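Local structure of solute Binding Protein, BlMnBP1 in complex with mannotriose (Bifidobacterium, 6FUV) at residues A[184-187]-A[188-191]; A[199-202]-A[203-207]; A[391-394]-A[395-398]; A[374-377]-A[378-382]; A[268-271]-A[272-276]. The protein binds beta-manno-oligosaccharides such as mannotriose and probably delivers them to an ABC transporter for uptake. One frame throughout, in Å; residues are numbered along the deposited sequence. Where two conformers were deposited one is given.

How the interactions relate
Interactions 1 and 5 are buried and meet at the glycan: residues of both reach the chain B mannose, yet their own nearest atoms stay about 5 Å apart. Interaction 5 answers sugar with an indole face and an amide, interaction 1 with an amide alone. The other three are partly buried helix turns. Interaction 3 joins interaction 1 through a buried salt bridge, Asp188 OD2 to Lys394 NZ at 2.6 Å, whereas interactions 1 and 2 meet by apolar packing of Ile191 on Met202 and Met206. Interaction 2 in turn packs against interaction 4, with Pro207 on Leu375 and Ile379. Interactions 4 and 5 lie on opposite sides of the chain's centre, their own centres about 33 Å apart.

Interaction 1 of 5, residues A[184-187]-A[188-191]; sequences MGAW and DQYI. With BMA (beta-D-mannopyranose), chain B.
Asp188 N donates to Gly185 O at 3.0 Å, and Gln189 N to Ala186 O at the same length. A third bond of this kind, Tyr190 N to Trp187 O, is weak. Water 1 joins Asp188 OD2 (2.6 Å) to Gly185 O, while Asp188 OD2 also forms a salt bridge with Lys394. Gln189 lays its CG 3.1 Å from Ala186 O and then runs extended (chi2 -178°), which carries the amide past the CB of Ala186 to the sugar. There NE2 donates to O2 of the chain B mannose at 3.2 Å, while OE1 is held by Ser134. An alanine in place of Gln189 would probably leave that mannose hydroxyl without this donor and Ser134 without its amide partner. The Tyr190 ring brings CD1 to 3.4 Å from Trp187 O, which lies at its edge, and its OH bonds Gly135. Farther out, Ile191 CG2 rests 3.9 Å from Trp187 O. The i to i+3 pattern is that of a 3-10 turn following helix 181-185, here presenting a glutamine to the glycan pocket of a periplasmic-binding-protein-type fold.

Interaction 2 of 5, residues A[199-202]-A[203-207]; sequences PKFM and NQIMP
Phe201 O receives the N-H of Met206 at 2.9 Å, with an N-H...O angle of 167°, a bond reaching five residues ahead. Around it the bonding is looser: Lys200 O accepts weak bonds from both Gln204 N and Ile205 N, and Phe201 O a further weak one from Ile205 N. Water 2 bridges Pro199 O and Asn203 N, accepting from the latter at 2.8 Å. Phe201 sets CG beside its own carbonyl carbon (chi1 -172°), and Met206 CG lies over one face of the ring, 3.5 Å from Phe201 CE2. Met206 SD follows at 4.7 Å from the ring centroid, 51° off the normal, an oblique Met-aromatic contact. The Ile205 side chain crosses that of Phe201 at about a right angle, its CG2 3.9 Å from Phe201 CD1. On another side, the aliphatic part of Lys200 lies against the Gln204 amide, CD to OE1 3.3 Å, while Gln204 NE2 is bonded to Pro367 O. Asn203 ND2 likewise reaches Ala366 O, and Met202 and Met206 pack on Phe376 of helix 375-383. The i to i+5 bond marks a pi-type widening at residues 203-205, in the short helix 201-205 of this solute-binding protein.

Interaction 3 of 5, residues A[391-394]-A[395-398]; sequences NGKK and IQDI
Lys393 NZ meets Asp397 OD1 in a salt bridge of 3.0 Å, approaching the syn lone pair, the side on which OD2 lies. The lysine reaches it by bending twice, at chi2 (52°) and chi4, and on the way its CD passes 3.5 Å from Gln396 OE1, the two side chains crossing at about a right angle. Gln396 sends its NE2 to Phe178 O. On another side of the turn, Lys394 and Ile395 lie alongside one another and point the same way, with Lys394 CG 3.9 Å from Ile395 CD1. Backbone bonds carry these groups: Gln396 N to Gly392 O at 2.8 Å and Asp397 N to Lys393 O at 2.9 Å. They open helix 393-404, and Asn391 caps that end, its OD1 accepting from Lys394 N at 3.1 Å with an N-H...O angle of 169°. The same residue takes the lysine's other end: Lys394 NZ donates to Asn391 O at 2.9 Å, in the carbonyl plane on a lone pair. This buried ammonium is also held by a salt bridge to Asp188 and a bond to Leu385 O, so its charge is probably well compensated. Outside the turn, Ile395 and Ile398 pack on Trp416 of helix 409-426.

Interaction 4 of 5, residues A[374-377]-A[378-382]; sequences DLFA and DINSD
The first torsions aim Leu375 and Ile379 at each other: the leucine turns CG opposite its backbone N (chi1 -167°), while the isoleucine sets CG1 opposite its carbonyl carbon (chi1 -68°) and extends toward the preceding turn. Ile379 CD1 thereby arrives 3.9 Å from Leu375 CG, the two side chains slanting across each other, and lies 3.3 Å from Leu375 O as well. Phe376 has its CG placed like that of Leu375, and its ring runs beside the amide of Asn380, both pointing the same way. The planes stand 62° apart, and Phe376 CE1 is 3.8 Å from Asn380 ND2, an oblique approach rather than a stack.

The frame for these pairs is a regular alpha-helical repeat at the start of helix 375-383. Asp378 N bonds Asp374 O at 3.0 Å, Ile379 N bonds Leu375 O, and Asn380 N reaches Phe376 O at 2.9 Å. The next bond, Ser381 N to Ala377 O, continues the pattern. Residues four apart therefore share a side of the helix, which explains both side-chain pairs.

Asp374 and Asp378 share the same four-residue spacing, their OD1 atoms 5.7 Å apart; like charges at this distance would mildly oppose each other, and Asp374 OD2 is bonded to Tyr120 OH. Buried Asn380 has its OD1 held by Ile387 N. Outside the turn, Trp420 of helix 409-426 meets the Phe376 ring edge-to-face and touches Ile379 and Asn380, while Pro207 also packs on Ile379.

Interaction 5 of 5, residues A[268-271]-A[272-276]; sequences AWAV and PQMKQ. With BMA (beta-D-mannopyranose), chain C; BMA (beta-D-mannopyranose), chain D; BMA (beta-D-mannopyranose), chain B.
Trp269 meets Gln273, four residues on, at its ring edge and the glycan over one face. From CB the indole turns at chi1 61°, placing CG between the backbone N and carbonyl carbon; CG itself is 4.0 Å from C6 of the chain C mannose. The ring lies flat along this sugar, whose C5 stands 3.4 Å above its plane toward the rim, a CH-pi-type stack; Ala270 CB lies over the opposite face. Toward the pyrrole end, NE1 comes 3.2 Å from O2 of the chain B mannose. At the benzo end, CE3 meets Gln273 NE2 at 3.4 Å, and CZ3 nears O3 of the chain D mannose. An alanine here would probably strip the chain C mannose of its aromatic platform and leave a gap beside the Gln273 amide. That amide grips chain D twice: OE1 accepts from O2 at 2.6 Å, and NE2 donates to O3 at 2.9 Å with an N-H...O angle of 169°. Water 3 links Gln273 NE2 to Trp269 O. Farther along the helix, Val271 and Lys275 run side by side. Helix 270-275 thus sits with Val271 and Met274 on strand 135-139, Met274 against helix 249-257, and Lys275 NZ bonded to Val284 O of strand 284-288.

Interaction 1 of 5, residues A[184-187]-A[188-191]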
# COMPACT_ATOMS: atom_id res chain seq x y z
N MET A 184 1.51 2.98 -10.63
CA MET A 184 1.27 4.40 -10.80
C MET A 184 0.33 4.94 -9.74
O MET A 184 0.56 6.01 -9.18
CB MET A 184 0.73 4.67 -12.19
CG MET A 184 1.77 4.44 -13.30
SD MET A 184 2.62 5.92 -13.90
CE MET A 184 3.89 6.03 -12.64
N GLY A 185 -0.74 4.21 -9.44
CA GLY A 185 -1.67 4.66 -8.44
C GLY A 185 -1.05 4.80 -7.08
O GLY A 185 -1.59 5.52 -6.25
N ALA A 186 0.05 4.11 -6.82
CA ALA A 186 0.71 4.18 -5.54
C ALA A 186 1.24 5.57 -5.22
O ALA A 186 1.57 5.83 -4.06
CB ALA A 186 1.82 3.13 -5.51
N TRP A 187 1.34 6.46 -6.21
CA TRP A 187 1.75 7.83 -5.90
C TRP A 187 0.74 8.52 -5.00
O TRP A 187 1.12 9.43 -4.25
CB TRP A 187 1.99 8.64 -7.20
CG TRP A 187 3.31 8.33 -7.88
CD1 TRP A 187 3.57 7.32 -8.73
CD2 TRP A 187 4.54 9.04 -7.76
NE1 TRP A 187 4.88 7.34 -9.12
CE2 TRP A 187 5.49 8.42 -8.56
CE3 TRP A 187 4.92 10.15 -7.06
CZ2 TRP A 187 6.83 8.84 -8.66
CZ3 TRP A 187 6.25 10.59 -7.16
CH2 TRP A 187 7.18 9.93 -7.97
N ASP A 188 -0.51 8.05 -5.00
CA ASP A 188 -1.51 8.63 -4.13
C ASP A 188 -1.15 8.45 -2.67
O ASP A 188 -1.66 9.18 -1.81
CB ASP A 188 -2.88 7.99 -4.44
CG ASP A 188 -3.52 8.50 -5.74
OD1 ASP A 188 -3.01 9.49 -6.27
OD2 ASP A 188 -4.50 7.85 -6.24
N GLN A 189 -0.26 7.50 -2.38
CA GLN A 189 -0.00 7.09 -1.00
C GLN A 189 0.81 8.11 -0.24
O GLN A 189 0.87 8.05 0.98
CB GLN A 189 0.71 5.71 -1.02
CG GLN A 189 -0.05 4.64 -1.65
CD GLN A 189 0.60 3.31 -1.64
OE1 GLN A 189 1.66 3.11 -1.08
NE2 GLN A 189 -0.08 2.35 -2.21
N TYR A 190 1.39 9.06 -0.93
CA TYR A 190 2.33 10.00 -0.36
C TYR A 190 1.70 11.35 -0.05
O TYR A 190 2.32 12.18 0.64
CB TYR A 190 3.50 10.18 -1.33
CG TYR A 190 4.26 8.94 -1.63
CD1 TYR A 190 3.86 8.13 -2.64
CD2 TYR A 190 5.37 8.57 -0.90
CE1 TYR A 190 4.55 6.96 -2.95
CE2 TYR A 190 6.06 7.41 -1.17
CZ TYR A 190 5.65 6.61 -2.22
OH TYR A 190 6.32 5.46 -2.51
N ILE A 191 0.43 11.57 -0.44
CA ILE A 191 -0.06 12.96 -0.47
C ILE A 191 -0.65 13.46 0.84
O ILE A 191 -1.00 14.63 0.94
CB ILE A 191 -1.11 13.14 -1.59
CG1 ILE A 191 -2.37 12.31 -1.31
CG2 ILE A 191 -0.48 12.75 -2.90
CD1 ILE A 191 -3.57 12.72 -2.12
C1 BMA B . -0.14 -2.47 -1.79
C2 BMA B . 0.43 -1.64 -0.66
C3 BMA B . -0.68 -1.16 0.30
C4 BMA B . -1.83 -0.55 -0.55
C5 BMA B . -2.28 -1.53 -1.61
C6 BMA B . -3.43 -1.01 -2.45
O2 BMA B . 1.06 -0.48 -1.24
O3 BMA B . -0.24 -0.23 1.32
O4 BMA B . -2.92 -0.24 0.24
O5 BMA B . -1.17 -1.79 -2.46
O6 BMA B . -2.97 0.06 -3.24
O HOH W 1 -4.71 5.23 -6.42

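Interaction 2 of 5, residues A[199-202]-A[203-207]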
# COMPACT_ATOMS: atom_id res chain seq x y z
N PRO A 199 -1.95 14.37 10.36
CA PRO A 199 -2.81 13.18 10.28
C PRO A 199 -4.22 13.48 9.82
O PRO A 199 -4.88 12.58 9.27
CB PRO A 199 -2.78 12.62 11.71
CG PRO A 199 -1.58 13.24 12.40
CD PRO A 199 -1.37 14.57 11.71
N LYS A 200 -4.70 14.71 9.98
CA LYS A 200 -6.06 15.09 9.63
C LYS A 200 -6.24 15.51 8.17
O LYS A 200 -7.39 15.80 7.77
CB LYS A 200 -6.53 16.24 10.49
CG LYS A 200 -6.61 15.92 11.97
CD LYS A 200 -7.33 17.02 12.72
CE LYS A 200 -6.77 17.13 14.12
NZ LYS A 200 -7.20 15.97 14.89
N PHE A 201 -5.16 15.56 7.38
CA PHE A 201 -5.28 16.04 6.00
C PHE A 201 -6.15 15.14 5.13
O PHE A 201 -7.04 15.63 4.44
CB PHE A 201 -3.92 16.20 5.36
CG PHE A 201 -3.98 16.86 4.05
CD1 PHE A 201 -4.21 18.22 3.95
CD2 PHE A 201 -3.86 16.14 2.91
CE1 PHE A 201 -4.28 18.84 2.72
CE2 PHE A 201 -3.91 16.76 1.69
CZ PHE A 201 -4.14 18.10 1.59
N MET A 202 -5.95 13.83 5.19
CA MET A 202 -6.61 12.95 4.23
C MET A 202 -8.13 12.94 4.44
O MET A 202 -8.90 13.24 3.52
CB MET A 202 -6.03 11.54 4.34
CG MET A 202 -6.56 10.53 3.33
SD MET A 202 -5.88 10.55 1.65
CE MET A 202 -4.29 11.39 1.89
N ASN A 203 -8.57 12.62 5.64
CA ASN A 203 -9.98 12.34 5.90
C ASN A 203 -10.75 13.53 6.47
O ASN A 203 -11.98 13.48 6.50
CB ASN A 203 -10.08 11.14 6.84
CG ASN A 203 -9.60 9.83 6.19
OD1 ASN A 203 -9.86 9.56 5.00
ND2 ASN A 203 -8.87 9.02 6.96
N GLN A 204 -10.07 14.62 6.84
CA GLN A 204 -10.76 15.75 7.45
C GLN A 204 -10.55 17.07 6.73
O GLN A 204 -11.44 17.86 6.73
CB GLN A 204 -10.31 15.93 8.90
CG GLN A 204 -10.63 14.74 9.81
CD GLN A 204 -10.36 15.05 11.27
OE1 GLN A 204 -10.34 16.20 11.67
NE2 GLN A 204 -10.19 14.02 12.06
N ILE A 205 -9.42 17.29 6.07
CA ILE A 205 -9.20 18.51 5.33
C ILE A 205 -9.62 18.35 3.88
O ILE A 205 -10.35 19.18 3.35
CB ILE A 205 -7.72 18.93 5.43
CG1 ILE A 205 -7.34 19.18 6.88
CG2 ILE A 205 -7.52 20.15 4.56
CD1 ILE A 205 -6.05 19.90 7.06
N MET A 206 -9.12 17.31 3.21
CA MET A 206 -9.42 17.11 1.79
C MET A 206 -10.90 17.10 1.47
O MET A 206 -11.31 17.77 0.51
CB MET A 206 -8.74 15.82 1.32
CG MET A 206 -7.26 15.95 1.04
SD MET A 206 -6.55 14.60 0.13
CE MET A 206 -7.51 14.59 -1.37
N PRO A 207 -11.77 16.42 2.22
CA PRO A 207 -13.21 16.50 1.91
C PRO A 207 -13.83 17.87 2.19
O PRO A 207 -15.00 18.09 1.89
CB PRO A 207 -13.80 15.40 2.79
CG PRO A 207 -12.87 15.36 3.99
CD PRO A 207 -11.50 15.59 3.41
O HOH W 2 -7.03 12.16 7.95

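Interaction 3 of 5, residues A[391-394]-A[395-398]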
# COMPACT_ATOMS: atom_id res chain seq x y z
N ASN A 391 -6.97 4.18 -9.08
CA ASN A 391 -6.93 4.93 -10.33
C ASN A 391 -5.50 5.38 -10.64
O ASN A 391 -5.04 6.44 -10.19
CB ASN A 391 -7.87 6.13 -10.30
CG ASN A 391 -7.89 6.88 -11.60
OD1 ASN A 391 -7.10 6.59 -12.48
ND2 ASN A 391 -8.79 7.86 -11.73
N GLY A 392 -4.78 4.54 -11.36
CA GLY A 392 -3.45 4.81 -11.82
C GLY A 392 -3.42 5.53 -13.14
O GLY A 392 -2.40 6.13 -13.49
N LYS A 393 -4.53 5.47 -13.86
CA LYS A 393 -4.64 6.14 -15.16
C LYS A 393 -4.37 7.64 -15.03
O LYS A 393 -3.67 8.21 -15.87
CB LYS A 393 -6.03 5.90 -15.75
CG LYS A 393 -6.22 6.51 -17.16
CD LYS A 393 -5.16 6.12 -18.17
CE LYS A 393 -5.53 6.48 -19.61
NZ LYS A 393 -6.02 7.88 -19.69
N LYS A 394 -4.97 8.29 -14.03
CA LYS A 394 -4.67 9.71 -13.82
C LYS A 394 -3.17 9.97 -13.62
O LYS A 394 -2.67 11.05 -13.98
CB LYS A 394 -5.44 10.23 -12.63
CG LYS A 394 -5.04 9.66 -11.31
CD LYS A 394 -5.66 10.44 -10.10
CE LYS A 394 -5.15 9.94 -8.79
NZ LYS A 394 -5.66 8.66 -8.38
N ILE A 395 -2.45 9.00 -13.04
CA ILE A 395 -1.01 9.14 -12.84
C ILE A 395 -0.26 8.90 -14.15
O ILE A 395 0.72 9.61 -14.48
CB ILE A 395 -0.55 8.17 -11.74
CG1 ILE A 395 -1.42 8.34 -10.47
CG2 ILE A 395 0.89 8.41 -11.40
CD1 ILE A 395 -1.36 9.66 -9.92
N GLN A 396 -0.72 7.90 -14.92
CA GLN A 396 -0.14 7.66 -16.23
C GLN A 396 -0.25 8.91 -17.07
O GLN A 396 0.68 9.27 -17.78
CB GLN A 396 -0.85 6.46 -16.88
CG GLN A 396 -0.41 5.10 -16.35
CD GLN A 396 -1.37 3.98 -16.66
OE1 GLN A 396 -2.56 4.22 -16.85
NE2 GLN A 396 -0.85 2.73 -16.71
N ASP A 397 -1.36 9.63 -16.95
CA ASP A 397 -1.55 10.83 -17.76
C ASP A 397 -0.47 11.88 -17.46
O ASP A 397 -0.05 12.62 -18.36
CB ASP A 397 -2.95 11.44 -17.54
CG ASP A 397 -4.06 10.62 -18.21
OD1 ASP A 397 -3.79 9.80 -19.12
OD2 ASP A 397 -5.22 10.78 -17.81
N ILE A 398 -0.01 11.96 -16.21
CA ILE A 398 1.07 12.88 -15.86
C ILE A 398 2.33 12.50 -16.61
O ILE A 398 3.01 13.36 -17.18
CB ILE A 398 1.30 12.90 -14.33
CG1 ILE A 398 0.14 13.54 -13.60
CG2 ILE A 398 2.60 13.65 -14.03
CD1 ILE A 398 0.14 13.37 -12.15

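Interaction 4 of 5, residues A[374-377]-A[378-382]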
# COMPACT_ATOMS: atom_id res chain seq x y z
N ASP A 374 -18.34 8.79 5.39
CA ASP A 374 -18.48 8.50 3.98
C ASP A 374 -18.14 9.69 3.08
O ASP A 374 -18.11 9.52 1.87
CB ASP A 374 -19.93 8.06 3.69
CG ASP A 374 -20.30 6.78 4.36
OD1 ASP A 374 -19.59 5.76 4.17
OD2 ASP A 374 -21.33 6.78 5.08
N LEU A 375 -17.91 10.88 3.65
CA LEU A 375 -17.77 12.09 2.84
C LEU A 375 -16.59 11.99 1.87
O LEU A 375 -16.73 12.23 0.67
CB LEU A 375 -17.61 13.30 3.75
CG LEU A 375 -17.77 14.67 3.07
CD1 LEU A 375 -19.08 14.79 2.26
CD2 LEU A 375 -17.62 15.77 4.11
N PHE A 376 -15.41 11.61 2.37
CA PHE A 376 -14.27 11.46 1.46
C PHE A 376 -14.59 10.49 0.33
O PHE A 376 -14.32 10.77 -0.83
CB PHE A 376 -13.04 10.98 2.19
CG PHE A 376 -11.78 10.97 1.35
CD1 PHE A 376 -11.52 9.94 0.50
CD2 PHE A 376 -10.86 11.98 1.44
CE1 PHE A 376 -10.37 9.91 -0.25
CE2 PHE A 376 -9.69 11.96 0.68
CZ PHE A 376 -9.46 10.91 -0.18
N ALA A 377 -15.14 9.31 0.66
CA ALA A 377 -15.35 8.28 -0.35
C ALA A 377 -16.34 8.76 -1.41
O ALA A 377 -16.15 8.52 -2.60
CB ALA A 377 -15.82 6.99 0.33
N ASP A 378 -17.37 9.48 -1.00
CA ASP A 378 -18.35 9.99 -1.96
C ASP A 378 -17.73 11.04 -2.88
O ASP A 378 -17.98 11.02 -4.10
CB ASP A 378 -19.54 10.59 -1.22
CG ASP A 378 -20.45 9.54 -0.59
OD1 ASP A 378 -20.27 8.33 -0.87
OD2 ASP A 378 -21.38 9.88 0.16
N ILE A 379 -16.93 11.95 -2.32
CA ILE A 379 -16.25 12.96 -3.13
C ILE A 379 -15.33 12.29 -4.13
O ILE A 379 -15.26 12.68 -5.30
CB ILE A 379 -15.46 13.93 -2.24
CG1 ILE A 379 -16.38 14.78 -1.41
CG2 ILE A 379 -14.54 14.81 -3.06
CD1 ILE A 379 -15.69 15.21 -0.13
N ASN A 380 -14.54 11.34 -3.64
CA ASN A 380 -13.64 10.59 -4.48
C ASN A 380 -14.41 9.98 -5.63
O ASN A 380 -13.97 10.07 -6.77
CB ASN A 380 -12.92 9.52 -3.65
CG ASN A 380 -11.53 9.29 -4.10
OD1 ASN A 380 -10.99 10.05 -4.89
ND2 ASN A 380 -10.94 8.20 -3.62
N SER A 381 -15.58 9.40 -5.36
CA SER A 381 -16.36 8.75 -6.41
C SER A 381 -16.88 9.76 -7.42
O SER A 381 -16.75 9.58 -8.63
CB SER A 381 -17.54 8.00 -5.80
OG SER A 381 -18.15 7.13 -6.75
N ASP A 382 -17.47 10.84 -6.95
CA ASP A 382 -18.01 11.84 -7.87
C ASP A 382 -16.91 12.39 -8.76
O ASP A 382 -17.10 12.62 -9.97
CB ASP A 382 -18.67 12.99 -7.08
CG ASP A 382 -19.92 12.59 -6.34
OD1 ASP A 382 -20.47 11.55 -6.64
OD2 ASP A 382 -20.34 13.34 -5.45

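Interaction 5 of 5, residues A[268-271]-A[272-276]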
# COMPACT_ATOMS: atom_id res chain seq x y z
N ALA A 268 7.24 0.08 1.63
CA ALA A 268 8.26 -0.74 2.27
C ALA A 268 8.10 -2.20 1.91
O ALA A 268 9.07 -2.95 1.99
CB ALA A 268 8.16 -0.58 3.76
N TRP A 269 6.89 -2.62 1.53
CA TRP A 269 6.65 -4.01 1.16
C TRP A 269 7.54 -4.39 0.00
O TRP A 269 7.88 -5.55 -0.14
CB TRP A 269 5.18 -4.19 0.81
CG TRP A 269 4.80 -3.35 -0.34
CD1 TRP A 269 4.28 -2.10 -0.30
CD2 TRP A 269 4.98 -3.66 -1.72
NE1 TRP A 269 4.07 -1.62 -1.57
CE2 TRP A 269 4.51 -2.55 -2.47
CE3 TRP A 269 5.47 -4.77 -2.41
CZ2 TRP A 269 4.51 -2.52 -3.88
CZ3 TRP A 269 5.49 -4.73 -3.79
CH2 TRP A 269 5.03 -3.61 -4.51
N ALA A 270 7.93 -3.44 -0.83
CA ALA A 270 8.74 -3.74 -1.99
C ALA A 270 10.22 -3.99 -1.70
O ALA A 270 10.92 -4.56 -2.55
CB ALA A 270 8.67 -2.60 -2.99
N VAL A 271 10.71 -3.65 -0.51
CA VAL A 271 12.16 -3.69 -0.30
C VAL A 271 12.63 -5.14 -0.24
O VAL A 271 13.53 -5.52 -1.00
CB VAL A 271 12.56 -2.91 0.95
CG1 VAL A 271 14.09 -2.97 1.18
CG2 VAL A 271 12.11 -1.44 0.85
N PRO A 272 12.06 -6.01 0.58
CA PRO A 272 12.57 -7.39 0.57
C PRO A 272 12.43 -8.06 -0.79
O PRO A 272 13.29 -8.87 -1.12
CB PRO A 272 11.75 -8.08 1.68
CG PRO A 272 10.58 -7.15 1.97
CD PRO A 272 11.13 -5.77 1.69
N GLN A 273 11.38 -7.76 -1.55
CA GLN A 273 11.20 -8.42 -2.84
C GLN A 273 12.37 -8.09 -3.75
O GLN A 273 12.79 -8.91 -4.57
CB GLN A 273 9.87 -7.98 -3.52
CG GLN A 273 8.60 -8.32 -2.77
CD GLN A 273 7.31 -8.08 -3.54
OE1 GLN A 273 7.30 -7.98 -4.75
NE2 GLN A 273 6.22 -8.04 -2.83
N MET A 274 12.89 -6.86 -3.68
CA MET A 274 14.00 -6.48 -4.52
C MET A 274 15.35 -6.82 -3.91
O MET A 274 16.29 -7.07 -4.65
CB MET A 274 13.90 -5.00 -4.82
CG MET A 274 12.64 -4.67 -5.62
SD MET A 274 12.50 -2.96 -6.12
CE MET A 274 10.89 -2.97 -6.89
N LYS A 275 15.47 -6.82 -2.57
CA LYS A 275 16.65 -7.36 -1.93
C LYS A 275 16.89 -8.79 -2.36
O LYS A 275 18.03 -9.17 -2.64
CB LYS A 275 16.51 -7.29 -0.41
CG LYS A 275 16.82 -5.97 0.24
CD LYS A 275 16.78 -6.08 1.81
CE LYS A 275 17.27 -4.82 2.51
NZ LYS A 275 18.65 -4.39 2.06
N GLN A 276 15.81 -9.58 -2.44
CA GLN A 276 15.84 -11.00 -2.77
C GLN A 276 15.97 -11.28 -4.25
O GLN A 276 16.21 -12.42 -4.63
CB GLN A 276 14.55 -11.70 -2.29
CG GLN A 276 14.27 -11.75 -0.80
CD GLN A 276 12.77 -12.18 -0.51
OE1 GLN A 276 11.94 -12.35 -1.43
NE2 GLN A 276 12.42 -12.28 0.77
C1 BMA C . 1.78 -5.65 -5.55
C2 BMA C . 0.57 -4.75 -5.89
C3 BMA C . 0.54 -3.61 -4.98
C4 BMA C . 0.68 -4.00 -3.49
C5 BMA C . 1.86 -4.96 -3.27
C6 BMA C . 1.84 -5.58 -1.88
O2 BMA C . -0.64 -5.43 -5.70
O3 BMA C . -0.65 -2.89 -5.22
O4 BMA C . 0.91 -2.78 -2.71
O5 BMA C . 1.72 -6.06 -4.23
O6 BMA C . 0.55 -6.22 -1.66
C1 BMA D . 4.06 -9.88 -7.49
C2 BMA D . 4.57 -9.12 -6.27
C3 BMA D . 3.39 -8.35 -5.65
C4 BMA D . 2.79 -7.41 -6.72
C5 BMA D . 2.45 -8.20 -7.99
C6 BMA D . 1.95 -7.30 -9.16
O1 BMA D . 5.14 -10.53 -8.03
O2 BMA D . 5.56 -8.14 -6.64
O3 BMA D . 3.80 -7.70 -4.47
O4 BMA D . 1.56 -6.80 -6.33
O5 BMA D . 3.61 -8.96 -8.44
O6 BMA D . 1.42 -8.12 -10.20
C1 BMA B . -0.14 -2.47 -1.79
C2 BMA B . 0.43 -1.64 -0.66
C3 BMA B . -0.68 -1.16 0.30
C4 BMA B . -1.83 -0.55 -0.55
C5 BMA B . -2.28 -1.53 -1.61
C6 BMA B . -3.43 -1.01 -2.45
O2 BMA B . 1.06 -0.48 -1.24
O3 BMA B . -0.24 -0.23 1.32
O4 BMA B . -2.92 -0.24 0.24
O5 BMA B . -1.17 -1.79 -2.46
O6 BMA B . -2.97 0.06 -3.24
O HOH W 3 6.52 -7.85 0.03